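Local coordinates for quinoline 2-oxidoreductase large subunit (Pseudomonas putida, PDB 1T3Q), which carries the molybdenum and pterin cytosine dinucleotide site at which quinoline is probably hydroxylated at carbon 2, at residues L432-V437 with F660-E664; T429-L433 with N639-A643. All blocks are in the same frame, centred on the assembly; numbering follows the deposited sequence.

Contact 1 of 2, residues L432-V437 with F660-E664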
ATOM      1  N   LEU B 432      25.602 -38.363 -23.435  1.00 22.98           N
ATOM      2  CA  LEU B 432      24.239 -37.998 -23.819  1.00 23.84           C
ATOM      3  C   LEU B 432      24.273 -36.887 -24.871  1.00 23.33           C
ATOM      4  O   LEU B 432      23.527 -36.914 -25.851  1.00 21.32           O
ATOM      5  CB  LEU B 432      23.460 -37.511 -22.596  1.00 24.76           C
ATOM      6  CG  LEU B 432      21.946 -37.762 -22.544  1.00 28.16           C
ATOM      7  CD1 LEU B 432      21.332 -36.788 -21.557  1.00 25.72           C
ATOM      8  CD2 LEU B 432      21.310 -37.599 -23.910  1.00 28.38           C
ATOM      9  N   LEU B 433      25.144 -35.909 -24.650  1.00 22.53           N
ATOM     10  CA  LEU B 433      25.286 -34.789 -25.566  1.00 21.34           C
ATOM     11  C   LEU B 433      25.689 -35.298 -26.953  1.00 22.04           C
ATOM     12  O   LEU B 433      25.143 -34.860 -27.965  1.00 20.45           O
ATOM     13  CB  LEU B 433      26.334 -33.810 -25.021  1.00 21.38           C
ATOM     14  CG  LEU B 433      26.418 -32.410 -25.632  1.00 23.33           C
ATOM     15  CD1 LEU B 433      25.062 -31.725 -25.559  1.00 21.44           C
ATOM     16  CD2 LEU B 433      27.464 -31.593 -24.871  1.00 21.78           C
ATOM     17  N   GLU B 434      26.633 -36.235 -27.003  1.00 21.27           N
ATOM     18  CA  GLU B 434      27.057 -36.776 -28.285  1.00 22.32           C
ATOM     19  C   GLU B 434      25.884 -37.457 -28.994  1.00 22.53           C
ATOM     20  O   GLU B 434      25.710 -37.293 -30.197  1.00 24.09           O
ATOM     21  CB  GLU B 434      28.209 -37.767 -28.107  1.00 23.26           C
ATOM     22  CG  GLU B 434      28.682 -38.379 -29.421  1.00 24.64           C
ATOM     23  CD  GLU B 434      29.965 -39.173 -29.277  1.00 26.39           C
ATOM     24  OE1 GLU B 434      30.078 -39.950 -28.308  1.00 26.74           O
ATOM     25  OE2 GLU B 434      30.856 -39.029 -30.141  1.00 27.21           O
ATOM     26  N   GLU B 435      25.083 -38.213 -28.248  1.00 23.54           N
ATOM     27  CA  GLU B 435      23.919 -38.893 -28.821  1.00 24.01           C
ATOM     28  C   GLU B 435      22.959 -37.867 -29.426  1.00 24.56           C
ATOM     29  O   GLU B 435      22.433 -38.054 -30.523  1.00 25.31           O
ATOM     30  CB  GLU B 435      23.177 -39.691 -27.742  1.00 23.75           C
ATOM     31  N   MET B 436      22.724 -36.787 -28.695  1.00 24.51           N
ATOM     32  CA  MET B 436      21.827 -35.738 -29.163  1.00 25.25           C
ATOM     33  C   MET B 436      22.333 -35.116 -30.457  1.00 24.42           C
ATOM     34  O   MET B 436      21.571 -34.901 -31.398  1.00 23.29           O
ATOM     35  CB  MET B 436      21.687 -34.657 -28.093  1.00 24.45           C
ATOM     36  CG  MET B 436      21.023 -35.141 -26.824  1.00 26.57           C
ATOM     37  SD  MET B 436      20.936 -33.860 -25.557  1.00 27.42           S
ATOM     38  CE  MET B 436      19.634 -32.796 -26.218  1.00 27.69           C
ATOM     39  N   VAL B 437      23.632 -34.839 -30.498  1.00 23.94           N
ATOM     40  CA  VAL B 437      24.260 -34.220 -31.657  1.00 24.37           C
ATOM     41  C   VAL B 437      24.350 -35.125 -32.877  1.00 26.55           C
ATOM     42  O   VAL B 437      24.076 -34.687 -33.994  1.00 27.35           O
ATOM     43  CB  VAL B 437      25.679 -33.719 -31.302  1.00 23.30           C
ATOM     44  CG1 VAL B 437      26.432 -33.309 -32.562  1.00 22.87           C
ATOM     45  CG2 VAL B 437      25.581 -32.546 -30.347  1.00 21.69           C
ATOM     46  N   PHE B 660      20.850 -26.170 -31.254  1.00 18.59           N
ATOM     47  CA  PHE B 660      21.357 -26.044 -29.899  1.00 19.51           C
ATOM     48  C   PHE B 660      20.853 -27.230 -29.098  1.00 19.39           C
ATOM     49  O   PHE B 660      19.660 -27.551 -29.108  1.00 20.26           O
ATOM     50  CB  PHE B 660      20.918 -24.724 -29.262  1.00 19.36           C
ATOM     51  CG  PHE B 660      22.049 -23.972 -28.616  1.00 19.79           C
ATOM     52  CD1 PHE B 660      22.664 -24.462 -27.469  1.00 22.00           C
ATOM     53  CD2 PHE B 660      22.535 -22.800 -29.188  1.00 21.61           C
ATOM     54  CE1 PHE B 660      23.755 -23.799 -26.903  1.00 20.94           C
ATOM     55  CE2 PHE B 660      23.623 -22.129 -28.629  1.00 21.95           C
ATOM     56  CZ  PHE B 660      24.234 -22.630 -27.485  1.00 20.66           C
ATOM     57  N   PHE B 661      21.788 -27.895 -28.434  1.00 17.80           N
ATOM     58  CA  PHE B 661      21.490 -29.066 -27.629  1.00 18.10           C
ATOM     59  C   PHE B 661      21.949 -28.786 -26.207  1.00 18.92           C
ATOM     60  O   PHE B 661      23.031 -28.238 -25.999  1.00 18.66           O
ATOM     61  CB  PHE B 661      22.247 -30.270 -28.184  1.00 18.11           C
ATOM     62  CG  PHE B 661      22.029 -30.500 -29.657  1.00 20.20           C
ATOM     63  CD1 PHE B 661      20.927 -31.220 -30.111  1.00 21.19           C
ATOM     64  CD2 PHE B 661      22.929 -29.999 -30.590  1.00 19.25           C
ATOM     65  CE1 PHE B 661      20.729 -31.435 -31.477  1.00 21.19           C
ATOM     66  CE2 PHE B 661      22.737 -30.209 -31.956  1.00 21.23           C
ATOM     67  CZ  PHE B 661      21.638 -30.928 -32.398  1.00 19.39           C
ATOM     68  N   ALA B 662      21.127 -29.157 -25.233  1.00 18.59           N
ATOM     69  CA  ALA B 662      21.472 -28.933 -23.838  1.00 20.58           C
ATOM     70  C   ALA B 662      21.201 -30.148 -22.963  1.00 21.33           C
ATOM     71  O   ALA B 662      20.171 -30.809 -23.097  1.00 19.90           O
ATOM     72  CB  ALA B 662      20.698 -27.730 -23.293  1.00 19.90           C
ATOM     73  N   VAL B 663      22.143 -30.438 -22.075  1.00 20.91           N
ATOM     74  CA  VAL B 663      22.000 -31.526 -21.117  1.00 21.55           C
ATOM     75  C   VAL B 663      22.187 -30.852 -19.763  1.00 21.79           C
ATOM     76  O   VAL B 663      23.230 -30.249 -19.506  1.00 22.30           O
ATOM     77  CB  VAL B 663      23.080 -32.608 -21.290  1.00 21.00           C
ATOM     78  CG1 VAL B 663      23.006 -33.592 -20.129  1.00 21.30           C
ATOM     79  CG2 VAL B 663      22.887 -33.334 -22.609  1.00 21.70           C
ATOM     80  N   GLU B 664      21.182 -30.936 -18.902  1.00 20.45           N
ATOM     81  CA  GLU B 664      21.276 -30.292 -17.597  1.00 22.06           C
ATOM     82  C   GLU B 664      21.025 -31.227 -16.431  1.00 21.31           C
ATOM     83  O   GLU B 664      20.130 -32.068 -16.475  1.00 19.27           O
ATOM     84  CB  GLU B 664      20.285 -29.117 -17.514  1.00 23.17           C
ATOM     85  CG  GLU B 664      20.122 -28.518 -16.115  1.00 28.92           C
ATOM     86  CD  GLU B 664      21.356 -27.757 -15.646  1.00 33.22           C
ATOM     87  OE1 GLU B 664      21.519 -27.576 -14.417  1.00 33.96           O
ATOM     88  OE2 GLU B 664      22.160 -27.331 -16.504  1.00 35.02           O
TER
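A helix lies on one face of a mixed beta-sheet here: Leu432, Leu433, Met436 and Val437 of helix 426-437 meet Phe661 and Val663, alternate residues of strand 655-665. The short axes are 8.6 Å apart and run nearly antiparallel, at 155°. Val437 sits on the Phe661 ring, its CA 4.2 Å above the centre of one face, while its methyl CG2 comes to 3.7 Å from Phe661 CD2. The carbonyl O of Met436 approaches Phe661 CE1 at 3.6 Å. Beyond it, the Met436 chain runs toward the strand and bends at its last torsion (chi3 74°), bringing SD to 3.6 Å from Val663 CG2 and CE close to Ala662 O. Leu432 CD1 straddles the two Val663 methyls, 3.9 Å from CG1 and from CG2. Leu433 CD1 reaches between Val663 CG2 and Phe661 CB. With an alanine here in place of Phe661, the ring under Val437 is gone, which would probably open a gap there and leave Met436 CB without its aromatic neighbour. Phe660, Ala662 and Glu664 face the opposite side of the sheet, against helix 672-692, and the strand is flanked by strands 636-649 and 722-726.

Contact 2 of 2, residues T429-L433 with N639-A643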
ATOM      1  N   THR B 429      26.978 -36.887 -19.135  1.00 20.11           N
ATOM      2  CA  THR B 429      26.579 -35.701 -19.896  1.00 20.10           C
ATOM      3  C   THR B 429      27.269 -35.689 -21.261  1.00 18.88           C
ATOM      4  O   THR B 429      26.642 -35.421 -22.283  1.00 20.16           O
ATOM      5  CB  THR B 429      26.931 -34.403 -19.141  1.00 18.12           C
ATOM      6  OG1 THR B 429      26.037 -34.245 -18.033  1.00 17.92           O
ATOM      7  CG2 THR B 429      26.815 -33.200 -20.058  1.00 21.35           C
ATOM      8  N   ILE B 430      28.563 -35.983 -21.271  1.00 18.97           N
ATOM      9  CA  ILE B 430      29.326 -36.019 -22.511  1.00 18.95           C
ATOM     10  C   ILE B 430      28.712 -37.037 -23.480  1.00 20.43           C
ATOM     11  O   ILE B 430      28.525 -36.751 -24.663  1.00 19.62           O
ATOM     12  CB  ILE B 430      30.793 -36.416 -22.242  1.00 18.41           C
ATOM     13  CG1 ILE B 430      31.458 -35.376 -21.333  1.00 20.54           C
ATOM     14  CG2 ILE B 430      31.543 -36.558 -23.560  1.00 19.76           C
ATOM     15  CD1 ILE B 430      32.857 -35.757 -20.874  1.00 18.69           C
ATOM     16  N   ASN B 431      28.397 -38.222 -22.965  1.00 20.83           N
ATOM     17  CA  ASN B 431      27.821 -39.289 -23.773  1.00 21.73           C
ATOM     18  C   ASN B 431      26.431 -38.950 -24.294  1.00 22.19           C
ATOM     19  O   ASN B 431      26.117 -39.216 -25.454  1.00 23.67           O
ATOM     20  CB  ASN B 431      27.761 -40.584 -22.958  1.00 22.22           C
ATOM     21  CG  ASN B 431      29.135 -41.169 -22.690  1.00 23.55           C
ATOM     22  OD1 ASN B 431      29.320 -41.952 -21.754  1.00 27.54           O
ATOM     23  ND2 ASN B 431      30.102 -40.805 -23.517  1.00 22.26           N
ATOM     24  N   LEU B 432      25.602 -38.363 -23.435  1.00 22.98           N
ATOM     25  CA  LEU B 432      24.239 -37.998 -23.819  1.00 23.84           C
ATOM     26  C   LEU B 432      24.273 -36.887 -24.871  1.00 23.33           C
ATOM     27  O   LEU B 432      23.527 -36.914 -25.851  1.00 21.32           O
ATOM     28  CB  LEU B 432      23.460 -37.511 -22.596  1.00 24.76           C
ATOM     29  CG  LEU B 432      21.946 -37.762 -22.544  1.00 28.16           C
ATOM     30  CD1 LEU B 432      21.332 -36.788 -21.557  1.00 25.72           C
ATOM     31  CD2 LEU B 432      21.310 -37.599 -23.910  1.00 28.38           C
ATOM     32  N   LEU B 433      25.144 -35.909 -24.650  1.00 22.53           N
ATOM     33  CA  LEU B 433      25.286 -34.789 -25.566  1.00 21.34           C
ATOM     34  C   LEU B 433      25.689 -35.298 -26.953  1.00 22.04           C
ATOM     35  O   LEU B 433      25.143 -34.860 -27.965  1.00 20.45           O
ATOM     36  CB  LEU B 433      26.334 -33.810 -25.021  1.00 21.38           C
ATOM     37  CG  LEU B 433      26.418 -32.410 -25.632  1.00 23.33           C
ATOM     38  CD1 LEU B 433      25.062 -31.725 -25.559  1.00 21.44           C
ATOM     39  CD2 LEU B 433      27.464 -31.593 -24.871  1.00 21.78           C
ATOM     40  N   ASN B 639      25.672 -29.588 -12.926  1.00 15.66           N
ATOM     41  CA  ASN B 639      26.502 -29.797 -14.105  1.00 15.41           C
ATOM     42  C   ASN B 639      25.661 -30.011 -15.348  1.00 14.95           C
ATOM     43  O   ASN B 639      24.445 -30.179 -15.267  1.00 16.45           O
ATOM     44  CB  ASN B 639      27.439 -31.001 -13.894  1.00 16.20           C
ATOM     45  CG  ASN B 639      26.697 -32.326 -13.898  1.00 16.56           C
ATOM     46  OD1 ASN B 639      26.530 -32.956 -14.943  1.00 20.98           O
ATOM     47  ND2 ASN B 639      26.234 -32.744 -12.731  1.00 16.31           N
ATOM     48  N   GLY B 640      26.316 -29.993 -16.499  1.00 16.11           N
ATOM     49  CA  GLY B 640      25.608 -30.197 -17.742  1.00 18.08           C
ATOM     50  C   GLY B 640      26.518 -29.978 -18.924  1.00 19.20           C
ATOM     51  O   GLY B 640      27.743 -29.936 -18.788  1.00 18.24           O
ATOM     52  N   GLY B 641      25.913 -29.836 -20.094  1.00 18.12           N
ATOM     53  CA  GLY B 641      26.685 -29.617 -21.295  1.00 19.42           C
ATOM     54  C   GLY B 641      25.828 -28.975 -22.361  1.00 19.82           C
ATOM     55  O   GLY B 641      24.600 -29.042 -22.305  1.00 20.93           O
ATOM     56  N   HIS B 642      26.481 -28.335 -23.323  1.00 20.01           N
ATOM     57  CA  HIS B 642      25.790 -27.689 -24.423  1.00 19.37           C
ATOM     58  C   HIS B 642      26.572 -27.936 -25.693  1.00 18.89           C
ATOM     59  O   HIS B 642      27.796 -28.052 -25.670  1.00 19.29           O
ATOM     60  CB  HIS B 642      25.691 -26.174 -24.211  1.00 19.89           C
ATOM     61  CG  HIS B 642      24.961 -25.779 -22.969  1.00 20.83           C
ATOM     62  ND1 HIS B 642      25.584 -25.655 -21.747  1.00 20.04           N
ATOM     63  CD2 HIS B 642      23.651 -25.508 -22.754  1.00 20.91           C
ATOM     64  CE1 HIS B 642      24.690 -25.327 -20.830  1.00 19.67           C
ATOM     65  NE2 HIS B 642      23.508 -25.232 -21.416  1.00 20.83           N
ATOM     66  N   ALA B 643      25.851 -28.020 -26.803  1.00 18.54           N
ATOM     67  CA  ALA B 643      26.461 -28.206 -28.112  1.00 18.62           C
ATOM     68  C   ALA B 643      25.695 -27.293 -29.051  1.00 19.80           C
ATOM     69  O   ALA B 643      24.463 -27.249 -29.025  1.00 19.29           O
ATOM     70  CB  ALA B 643      26.348 -29.655 -28.569  1.00 19.19           C
TER
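Leu433 N donates a 2.8 Å hydrogen bond to Thr429 O, closing the helical turn whose two ends, Thr429 and Leu433, both point their side chains at strand 639-643. OG1 of Thr429 is hydrogen-bonded to Thr425 O; the residue's first torsion (chi1 -73°) keeps OG1 beside the backbone N and turns CG2 to the strand. That methyl settles on the Gly640-Gly641 peptide, 3.4 Å from Gly640 C. Gly641 suits this close approach: a CB built there would point at the helix and fall 2.9 Å from Thr429 CG2, a clash. One turn on, Leu433 CD2 lies against the His642 backbone, 3.6 Å from His642 O. Its other methyl, CD1, packs on Ala643 CB at 3.9 Å, the sole contact between apolar side chains here. Helix and strand segments run in similar directions, 29° apart, with axes approaching to 8.1 Å. His642 points away from the helix; on that far side its ND1 is hydrogen-bonded to Ser748 OG of helix 744-761 and its ring meets that of Phe463. Ile430 turns instead to helix 397-402, and strand 636-649 is bonded through its backbone to strand 454-467 on one edge and strand 655-665 on the other.

Overall arrangement
Contacts 1 and 2 are centred 5 Å apart and share helix 426-437, with Leu432 and Leu433 belonging to both helical segments. Along the chain the helix comes first; some 200 residues later strands 636-649 and 655-665 follow one another as antiparallel neighbours in a four-stranded mixed sheet. Probable backbone hydrogen bonds join them, Gly641 N to Val663 O and Phe661 N to Ala643 O. Because the two strands are antiparallel, the helix runs in nearly the same direction as 639-643 and nearly opposite to 660-664. Val437 CG2 also reaches Ala643 CB, at 3.5 Å. Together the contacts lay the helix along the pair of strands, over one face of the sheet, in a buried layer about 12 to 14 Å from the pterin cytosine dinucleotide, measured from the Asn639 and Val663 side chains.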